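Local coordinates for protein vibralactone Cyclase (Boreostereum vibrans, PDB 6KD0) that probably catalyses the cyclization that forms the fused bicyclic beta-lactone of vibralactone, using an alpha/beta-hydrolase fold, at residues E9-F18 with T304-A312; W42-F53 with M315-Q324. All coordinates share one frame; numbering follows the deposited sequence.

Contact 1: residues E9-F18 with T304-A312; sequences EGLSTAHPEF and TMYPGVPHA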
loop_
_atom_site.group_PDB
_atom_site.type_symbol
_atom_site.label_atom_id
_atom_site.label_comp_id
_atom_site.label_asym_id
_atom_site.label_seq_id
_atom_site.Cartn_x
_atom_site.Cartn_y
_atom_site.Cartn_z
ATOM N N GLU A 9 10.754 19.672 8.891
ATOM C CA GLU A 9 11.153 19.346 10.309
ATOM C C GLU A 9 12.367 18.406 10.360
ATOM O O GLU A 9 12.357 17.518 11.225
ATOM C CB GLU A 9 10.057 18.855 11.268
ATOM C CG GLU A 9 9.679 17.382 11.119
ATOM C CD GLU A 9 8.377 17.026 11.801
ATOM O OE1 GLU A 9 8.417 16.674 12.992
ATOM O OE2 GLU A 9 7.330 17.114 11.151
ATOM N N GLY A 10 13.408 18.626 9.548
ATOM C CA GLY A 10 14.501 17.636 9.573
ATOM C C GLY A 10 13.948 16.243 9.272
ATOM O O GLY A 10 14.209 15.311 10.001
ATOM N N LEU A 11 13.141 16.148 8.233
ATOM C CA LEU A 11 12.504 14.905 7.806
ATOM C C LEU A 11 13.529 13.825 7.477
ATOM O O LEU A 11 13.278 12.645 7.741
ATOM C CB LEU A 11 11.592 15.175 6.608
ATOM C CG LEU A 11 10.273 15.861 6.975
ATOM C CD1 LEU A 11 9.234 15.738 5.890
ATOM C CD2 LEU A 11 9.706 15.293 8.262
ATOM N N SER A 12 14.692 14.199 6.942
ATOM C CA SER A 12 15.694 13.238 6.498
ATOM C C SER A 12 16.932 13.181 7.392
ATOM O O SER A 12 17.966 12.638 6.983
ATOM C CB SER A 12 16.098 13.527 5.055
ATOM O OG SER A 12 16.386 14.891 4.875
ATOM N N THR A 13 16.852 13.697 8.614
ATOM C CA THR A 13 17.901 13.461 9.598
ATOM C C THR A 13 17.521 12.227 10.410
ATOM O O THR A 13 16.388 12.124 10.895
ATOM C CB THR A 13 18.073 14.681 10.503
ATOM O OG1 THR A 13 16.824 14.955 11.137
ATOM C CG2 THR A 13 18.454 15.910 9.690
ATOM N N ALA A 14 18.466 11.301 10.568
ATOM C CA ALA A 14 18.147 9.998 11.141
ATOM C C ALA A 14 17.472 10.134 12.504
ATOM O O ALA A 14 17.965 10.833 13.393
ATOM C CB ALA A 14 19.413 9.154 11.252
ATOM N N HIS A 15 16.315 9.492 12.641
ATOM C CA HIS A 15 15.653 9.375 13.933
ATOM C C HIS A 15 16.613 8.731 14.931
ATOM O O HIS A 15 17.268 7.732 14.591
ATOM C CB HIS A 15 14.384 8.524 13.799
ATOM C CG HIS A 15 13.472 8.583 14.988
ATOM N ND1 HIS A 15 13.769 7.977 16.194
ATOM C CD2 HIS A 15 12.256 9.161 15.147
ATOM C CE1 HIS A 15 12.786 8.197 17.048
ATOM N NE2 HIS A 15 11.851 8.906 16.436
ATOM N N PRO A 16 16.721 9.256 16.161
ATOM C CA PRO A 16 17.672 8.684 17.132
ATOM C C PRO A 16 17.480 7.206 17.381
ATOM O O PRO A 16 18.455 6.517 17.697
ATOM C CB PRO A 16 17.392 9.492 18.409
ATOM C CG PRO A 16 16.813 10.757 17.935
ATOM C CD PRO A 16 15.989 10.402 16.734
ATOM N N GLU A 17 16.249 6.696 17.278
ATOM C CA GLU A 17 16.031 5.271 17.476
ATOM C C GLU A 17 16.418 4.472 16.245
ATOM O O GLU A 17 16.689 3.268 16.357
ATOM C CB GLU A 17 14.576 4.994 17.858
ATOM C CG GLU A 17 14.231 5.449 19.269
ATOM C CD GLU A 17 12.737 5.503 19.548
ATOM O OE1 GLU A 17 11.986 4.648 19.020
ATOM O OE2 GLU A 17 12.321 6.412 20.301
ATOM N N PHE A 18 16.473 5.111 15.075
ATOM C CA PHE A 18 16.780 4.378 13.857
ATOM C C PHE A 18 18.273 4.268 13.559
ATOM O O PHE A 18 18.715 3.244 13.030
ATOM C CB PHE A 18 16.095 5.020 12.648
ATOM C CG PHE A 18 16.349 4.275 11.373
ATOM C CD1 PHE A 18 15.827 3.004 11.188
ATOM C CD2 PHE A 18 17.128 4.828 10.376
ATOM C CE1 PHE A 18 16.066 2.305 10.022
ATOM C CE2 PHE A 18 17.369 4.132 9.213
ATOM C CZ PHE A 18 16.833 2.864 9.040
ATOM N N THR A 304 -0.166 11.352 8.151
ATOM C CA THR A 304 0.728 11.049 9.263
ATOM C C THR A 304 2.134 10.965 8.714
ATOM O O THR A 304 2.378 10.181 7.790
ATOM C CB THR A 304 0.379 9.727 9.947
ATOM O OG1 THR A 304 -0.981 9.760 10.382
ATOM C CG2 THR A 304 1.295 9.530 11.139
ATOM N N MET A 305 3.050 11.745 9.286
ATOM C CA MET A 305 4.442 11.778 8.855
ATOM C C MET A 305 5.347 11.142 9.911
ATOM O O MET A 305 5.251 11.470 11.103
ATOM C CB MET A 305 4.879 13.221 8.565
ATOM C CG MET A 305 6.379 13.378 8.324
ATOM S SD MET A 305 6.985 12.558 6.810
ATOM C CE MET A 305 6.155 13.520 5.528
ATOM N N TYR A 306 6.223 10.231 9.483
ATOM C CA TYR A 306 7.255 9.649 10.338
ATOM C C TYR A 306 8.608 10.230 9.953
ATOM O O TYR A 306 9.270 9.729 9.030
ATOM C CB TYR A 306 7.261 8.120 10.232
ATOM C CG TYR A 306 6.166 7.498 11.061
ATOM C CD1 TYR A 306 4.836 7.605 10.681
ATOM C CD2 TYR A 306 6.463 6.840 12.251
ATOM C CE1 TYR A 306 3.834 7.059 11.452
ATOM C CE2 TYR A 306 5.461 6.284 13.031
ATOM C CZ TYR A 306 4.155 6.393 12.623
ATOM O OH TYR A 306 3.148 5.851 13.393
ATOM N N PRO A 307 9.062 11.295 10.617
ATOM C CA PRO A 307 10.347 11.896 10.242
ATOM C C PRO A 307 11.520 10.994 10.590
ATOM O O PRO A 307 11.468 10.186 11.520
ATOM C CB PRO A 307 10.396 13.203 11.047
ATOM C CG PRO A 307 9.302 13.140 12.041
ATOM C CD PRO A 307 8.345 12.055 11.657
ATOM N N GLY A 308 12.587 11.136 9.809
ATOM C CA GLY A 308 13.851 10.482 10.101
ATOM C C GLY A 308 13.887 8.980 9.917
ATOM O O GLY A 308 14.844 8.339 10.375
ATOM N N VAL A 309 12.883 8.388 9.276
ATOM C CA VAL A 309 12.948 6.955 8.988
ATOM C C VAL A 309 12.706 6.703 7.504
ATOM O O VAL A 309 11.996 7.478 6.838
ATOM C CB VAL A 309 11.962 6.157 9.855
ATOM C CG1 VAL A 309 12.520 6.049 11.266
ATOM C CG2 VAL A 309 10.609 6.815 9.869
ATOM N N PRO A 310 13.280 5.638 6.957
ATOM C CA PRO A 310 13.214 5.402 5.514
ATOM C C PRO A 310 11.952 4.657 5.077
ATOM O O PRO A 310 11.157 4.147 5.869
ATOM C CB PRO A 310 14.458 4.553 5.267
ATOM C CG PRO A 310 14.564 3.737 6.505
ATOM C CD PRO A 310 14.198 4.690 7.617
ATOM N N HIS A 311 11.805 4.602 3.760
ATOM C CA HIS A 311 10.768 3.844 3.066
ATOM C C HIS A 311 10.692 2.405 3.562
ATOM O O HIS A 311 11.672 1.657 3.488
ATOM C CB HIS A 311 11.090 3.879 1.575
ATOM C CG HIS A 311 9.972 3.447 0.679
ATOM N ND1 HIS A 311 9.050 4.332 0.164
ATOM C CD2 HIS A 311 9.678 2.240 0.144
ATOM C CE1 HIS A 311 8.225 3.687 -0.641
ATOM N NE2 HIS A 311 8.583 2.416 -0.668
ATOM N N ALA A 312 9.524 2.025 4.078
ATOM C CA ALA A 312 9.238 0.653 4.492
ATOM C C ALA A 312 10.087 0.192 5.665
ATOM O O ALA A 312 10.338 -1.015 5.800
ATOM C CB ALA A 312 9.426 -0.339 3.342
#

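Contact 2: residues W42-F53 with M315-Q324; sequences WDEVVIPNLNKF and MLFRSMKLAQ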
loop_
_atom_site.group_PDB
_atom_site.type_symbol
_atom_site.label_atom_id
_atom_site.label_comp_id
_atom_site.label_asym_id
_atom_site.label_seq_id
_atom_site.Cartn_x
_atom_site.Cartn_y
_atom_site.Cartn_z
ATOM N N TRP A 42 13.667 -10.715 -0.050
ATOM C CA TRP A 42 12.348 -10.683 0.576
ATOM C C TRP A 42 11.893 -12.085 0.971
ATOM O O TRP A 42 11.324 -12.276 2.052
ATOM C CB TRP A 42 11.332 -10.003 -0.350
ATOM C CG TRP A 42 11.379 -8.518 -0.158
ATOM C CD1 TRP A 42 12.256 -7.650 -0.728
ATOM C CD2 TRP A 42 10.546 -7.742 0.719
ATOM N NE1 TRP A 42 12.017 -6.368 -0.268
ATOM C CE2 TRP A 42 10.965 -6.401 0.613
ATOM C CE3 TRP A 42 9.482 -8.053 1.570
ATOM C CZ2 TRP A 42 10.352 -5.366 1.326
ATOM C CZ3 TRP A 42 8.877 -7.038 2.275
ATOM C CH2 TRP A 42 9.313 -5.702 2.148
ATOM N N ASP A 43 12.168 -13.083 0.127
ATOM C CA ASP A 43 11.714 -14.449 0.406
ATOM C C ASP A 43 12.471 -15.094 1.571
ATOM O O ASP A 43 11.909 -15.916 2.309
ATOM C CB ASP A 43 11.864 -15.303 -0.852
ATOM C CG ASP A 43 11.339 -16.714 -0.669
ATOM O OD1 ASP A 43 10.119 -16.878 -0.447
ATOM O OD2 ASP A 43 12.155 -17.658 -0.753
ATOM N N GLU A 44 13.748 -14.756 1.741
ATOM C CA GLU A 44 14.634 -15.492 2.637
ATOM C C GLU A 44 14.934 -14.750 3.926
ATOM O O GLU A 44 15.252 -15.385 4.938
ATOM C CB GLU A 44 15.950 -15.823 1.913
ATOM C CG GLU A 44 15.766 -16.888 0.825
ATOM C CD GLU A 44 16.888 -16.933 -0.216
ATOM O OE1 GLU A 44 17.980 -16.371 0.024
ATOM O OE2 GLU A 44 16.667 -17.530 -1.289
ATOM N N VAL A 45 14.825 -13.424 3.920
ATOM C CA VAL A 45 15.225 -12.637 5.072
ATOM C C VAL A 45 14.046 -11.816 5.579
ATOM O O VAL A 45 13.651 -11.946 6.741
ATOM C CB VAL A 45 16.431 -11.728 4.750
ATOM C CG1 VAL A 45 16.781 -10.867 5.971
ATOM C CG2 VAL A 45 17.636 -12.567 4.353
ATOM N N VAL A 46 13.454 -10.979 4.720
ATOM C CA VAL A 46 12.523 -9.974 5.239
ATOM C C VAL A 46 11.257 -10.633 5.777
ATOM O O VAL A 46 10.853 -10.389 6.922
ATOM C CB VAL A 46 12.197 -8.917 4.170
ATOM C CG1 VAL A 46 11.269 -7.886 4.747
ATOM C CG2 VAL A 46 13.466 -8.247 3.688
ATOM N N ILE A 47 10.612 -11.471 4.975
ATOM C CA ILE A 47 9.343 -12.059 5.404
ATOM C C ILE A 47 9.584 -13.085 6.511
ATOM O O ILE A 47 8.834 -13.075 7.498
ATOM C CB ILE A 47 8.569 -12.666 4.222
ATOM C CG1 ILE A 47 8.202 -11.562 3.222
ATOM C CG2 ILE A 47 7.272 -13.335 4.714
ATOM C CD1 ILE A 47 7.679 -12.077 1.905
ATOM N N PRO A 48 10.589 -13.973 6.421
ATOM C CA PRO A 48 10.824 -14.884 7.560
ATOM C C PRO A 48 11.072 -14.159 8.867
ATOM O O PRO A 48 10.516 -14.555 9.902
ATOM C CB PRO A 48 12.043 -15.696 7.105
ATOM C CG PRO A 48 11.882 -15.747 5.636
ATOM C CD PRO A 48 11.429 -14.351 5.272
ATOM N N ASN A 49 11.863 -13.086 8.851
ATOM C CA ASN A 49 12.143 -12.347 10.084
ATOM C C ASN A 49 10.914 -11.583 10.575
ATOM O O ASN A 49 10.647 -11.522 11.788
ATOM C CB ASN A 49 13.312 -11.380 9.868
ATOM C CG ASN A 49 14.663 -12.087 9.773
ATOM O OD1 ASN A 49 14.786 -13.292 9.996
ATOM N ND2 ASN A 49 15.688 -11.323 9.433
ATOM N N LEU A 50 10.150 -10.987 9.655
ATOM C CA LEU A 50 8.891 -10.343 10.038
ATOM C C LEU A 50 7.953 -11.346 10.696
ATOM O O LEU A 50 7.381 -11.086 11.765
ATOM C CB LEU A 50 8.227 -9.731 8.802
ATOM C CG LEU A 50 7.452 -8.414 8.888
ATOM C CD1 LEU A 50 6.251 -8.420 7.925
ATOM C CD2 LEU A 50 7.048 -8.037 10.304
ATOM N N ASN A 51 7.811 -12.520 10.086
ATOM C CA ASN A 51 6.895 -13.515 10.619
ATOM C C ASN A 51 7.374 -14.032 11.958
ATOM O O ASN A 51 6.563 -14.256 12.856
ATOM C CB ASN A 51 6.720 -14.660 9.635
ATOM C CG ASN A 51 5.853 -14.268 8.484
ATOM O OD1 ASN A 51 5.328 -13.149 8.465
ATOM N ND2 ASN A 51 5.702 -15.151 7.515
ATOM N N LYS A 52 8.685 -14.232 12.113
ATOM C CA LYS A 52 9.197 -14.653 13.412
ATOM C C LYS A 52 8.855 -13.629 14.484
ATOM O O LYS A 52 8.480 -13.995 15.606
ATOM C CB LYS A 52 10.703 -14.886 13.336
ATOM C CG LYS A 52 11.353 -15.218 14.665
ATOM C CD LYS A 52 12.830 -15.559 14.441
ATOM C CE LYS A 52 13.557 -15.717 15.758
ATOM N NZ LYS A 52 14.999 -16.098 15.598
ATOM N N PHE A 53 8.948 -12.336 14.157
ATOM C CA PHE A 53 8.616 -11.335 15.172
ATOM C C PHE A 53 7.117 -11.306 15.466
ATOM O O PHE A 53 6.700 -11.100 16.617
ATOM C CB PHE A 53 9.088 -9.941 14.753
ATOM C CG PHE A 53 8.624 -8.850 15.694
ATOM C CD1 PHE A 53 9.319 -8.596 16.868
ATOM C CD2 PHE A 53 7.472 -8.114 15.431
ATOM C CE1 PHE A 53 8.890 -7.611 17.747
ATOM C CE2 PHE A 53 7.043 -7.135 16.314
ATOM C CZ PHE A 53 7.763 -6.888 17.473
ATOM N N MET A 315 8.612 -2.624 7.787
ATOM C CA MET A 315 8.606 -3.995 7.286
ATOM C C MET A 315 9.942 -4.677 7.486
ATOM O O MET A 315 10.003 -5.905 7.618
ATOM C CB MET A 315 8.270 -4.027 5.793
ATOM C CG MET A 315 6.895 -3.476 5.449
ATOM S SD MET A 315 5.537 -4.417 6.168
ATOM C CE MET A 315 5.654 -5.929 5.210
ATOM N N LEU A 316 11.010 -3.903 7.508
ATOM C CA LEU A 316 12.336 -4.459 7.698
ATOM C C LEU A 316 12.803 -4.411 9.143
ATOM O O LEU A 316 13.708 -5.168 9.506
ATOM C CB LEU A 316 13.337 -3.724 6.809
ATOM C CG LEU A 316 13.434 -4.315 5.399
ATOM C CD1 LEU A 316 12.212 -3.938 4.516
ATOM C CD2 LEU A 316 14.726 -3.915 4.746
ATOM N N PHE A 317 12.209 -3.558 9.978
ATOM C CA PHE A 317 12.666 -3.393 11.355
ATOM C C PHE A 317 11.481 -3.378 12.309
ATOM O O PHE A 317 11.395 -2.536 13.197
ATOM C CB PHE A 317 13.488 -2.114 11.486
ATOM C CG PHE A 317 14.642 -2.041 10.528
ATOM C CD1 PHE A 317 15.808 -2.733 10.785
ATOM C CD2 PHE A 317 14.551 -1.302 9.356
ATOM C CE1 PHE A 317 16.880 -2.686 9.903
ATOM C CE2 PHE A 317 15.622 -1.244 8.463
ATOM C CZ PHE A 317 16.787 -1.941 8.735
ATOM N N ARG A 318 10.546 -4.318 12.144
ATOM C CA ARG A 318 9.313 -4.278 12.928
ATOM C C ARG A 318 9.573 -4.333 14.431
ATOM O O ARG A 318 8.739 -3.862 15.212
ATOM C CB ARG A 318 8.378 -5.423 12.516
ATOM C CG ARG A 318 6.977 -5.352 13.165
ATOM C CD ARG A 318 6.241 -4.072 12.736
ATOM N NE ARG A 318 5.884 -4.202 11.321
ATOM C CZ ARG A 318 4.764 -4.774 10.886
ATOM N NH1 ARG A 318 3.861 -5.224 11.757
ATOM N NH2 ARG A 318 4.538 -4.899 9.578
ATOM N N SER A 319 10.720 -4.859 14.862
ATOM C CA SER A 319 10.967 -4.958 16.297
ATOM C C SER A 319 11.248 -3.595 16.922
ATOM O O SER A 319 11.183 -3.465 18.149
ATOM C CB SER A 319 12.114 -5.930 16.573
ATOM O OG SER A 319 13.328 -5.443 16.029
ATOM N N MET A 320 11.538 -2.575 16.114
ATOM C CA MET A 320 11.625 -1.216 16.632
ATOM C C MET A 320 10.294 -0.823 17.248
ATOM O O MET A 320 9.230 -1.143 16.710
ATOM C CB MET A 320 11.973 -0.222 15.519
ATOM C CG MET A 320 13.414 -0.195 15.063
ATOM S SD MET A 320 13.610 0.979 13.708
ATOM C CE MET A 320 13.538 2.550 14.565
ATOM N N LYS A 321 10.351 -0.135 18.393
ATOM C CA LYS A 321 9.126 0.412 18.973
ATOM C C LYS A 321 8.452 1.380 18.006
ATOM O O LYS A 321 7.218 1.402 17.892
ATOM C CB LYS A 321 9.435 1.099 20.305
ATOM C CG LYS A 321 9.933 0.144 21.381
ATOM C CD LYS A 321 10.828 0.843 22.405
ATOM C CE LYS A 321 11.865 1.792 21.778
ATOM N NZ LYS A 321 12.812 1.133 20.839
ATOM N N LEU A 322 9.250 2.160 17.272
ATOM C CA LEU A 322 8.700 3.089 16.286
ATOM C C LEU A 322 7.967 2.361 15.160
ATOM O O LEU A 322 6.921 2.827 14.688
ATOM C CB LEU A 322 9.821 3.953 15.715
ATOM C CG LEU A 322 9.424 5.231 14.987
ATOM C CD1 LEU A 322 8.583 6.148 15.882
ATOM C CD2 LEU A 322 10.664 5.939 14.506
ATOM N N ALA A 323 8.520 1.232 14.701
ATOM C CA ALA A 323 7.881 0.430 13.659
ATOM C C ALA A 323 6.568 -0.162 14.152
ATOM O O ALA A 323 5.572 -0.211 13.414
ATOM C CB ALA A 323 8.837 -0.670 13.198
ATOM N N GLN A 324 6.547 -0.632 15.400
ATOM C CA GLN A 324 5.298 -1.120 15.962
ATOM C C GLN A 324 4.275 -0.001 16.020
ATOM O O GLN A 324 3.085 -0.223 15.770
ATOM C CB GLN A 324 5.547 -1.720 17.344
ATOM C CG GLN A 324 6.167 -3.102 17.250
ATOM C CD GLN A 324 6.890 -3.505 18.515
ATOM O OE1 GLN A 324 8.121 -3.539 18.569
ATOM N NE2 GLN A 324 6.128 -3.802 19.541
HETATM O O HOH W 1 11.491 -8.000 8.340
#

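Contact 1: residues E9-F18 with T304-A312
Backbone hydrogen bonds from L11 and H15 to G308, flanked by apolar packing, join an N-terminal loop, which leads into helix 18-24, to the chain corner that follows edge strand 301-307 of the central sheet. G308 N donates to L11 O (2.7 Å), the more bent of the two bonds, and G308 O accepts from H15 N (2.9 Å) along a nearly straight line (173°). G308 both gives and takes a bond, which pins the loop to the corner at L11 and again at H15. G308 has positive phi within the type II turn Y306-V309, and T13 O lies 3.1 Å from its CA; a side chain there would run into T13 O and H15 N. On one flank the branches of L11 divide their work, CD1 meeting M305 CE and CD2 resting on P307 CB (3.5 Å). On the other, F18 has CG anti to the backbone N (chi1 -178°), which carries its ring to P310. P310 CD sits over one face in a CH-pi contact, 3.7 Å from the ring centroid and 20° off the normal, while V309 CG1 packs against F18 CB. The H15 ring is held by E17 N, which donates to ND1 in the ring plane (3.0 Å) and caps the turn into the helix. H15 CD2, at the edge of the ring, faces P307 O in the ring plane. Just beyond P310 comes H311, whose ring nitrogens are hydrogen-bonded to D281 (ND1) and S177 (NE2), consistent with the Ser-His-Asp catalytic triad of alpha/beta hydrolases, whose histidine rides on a loop after the last strand.

Contact 2: residues W42-F53 with M315-Q324
F53 and L50, on one flank of helix 35-54, pack with W42 and V46 against the end of helix 313-316, the turn after it and the start of helix 321-338 in this alpha/beta-hydrolase fold. F53 can be followed outward: CB points toward that turn, and CG stands anti to the backbone N (chi1 173°), which brings the ring to the F317-M320 turn. CD2 and CE2 both meet R318 CG at 3.6 Å, CE1 approaches S319 CA, and CZ ends at the side chain of Q324. S319 CA lies over one ring face in a CH-pi contact, 4.0 Å from the centroid. With an alanine here the ring would be gone, and R318 CG and S319 CA would probably be left facing a gap beside the turn. From L50, CD1 touches M315 CE (3.7 Å), whereas CD2 sits over the centre of one face of the R318 guanidinium, 3.9 Å above its plane. That group is also fixed by polar partners, since NE donates to H314 O and NH2 forms a salt bridge with D117. Toward the start of the helix, W42 CZ2 and V46 CG1 converge on L316 CD1, and V46 CG1 also lies over one face of the indole, displaced toward its rim. No direct hydrogen bond joins the segments; instead one water donates to both V46 O (2.9 Å) and M315 O (2.7 Å).

Overall arrangement
From the N terminus, residues 9-18 come first, then 42-53, while their partners 304-312 and 315-324 follow in the same order. Contact 1 therefore closes a loop of 285 intervening residues and contact 2 one of 261, and the two cross rather than nest. Contact 1 ties the N-terminal loop to the edge of the central sheet; contact 2 ties helix 35-54 to helix 313-316 and the start of helix 321-338. The short, weakly bonded strand 309-310 is followed, after H311 and A312, by helix 313-316. Though their centres are 18 Å apart, the contacts touch: L322 CD2 packs on H15 CD2 (3.6 Å) and on V309 CG1, and M320 CE reaches F18 CA.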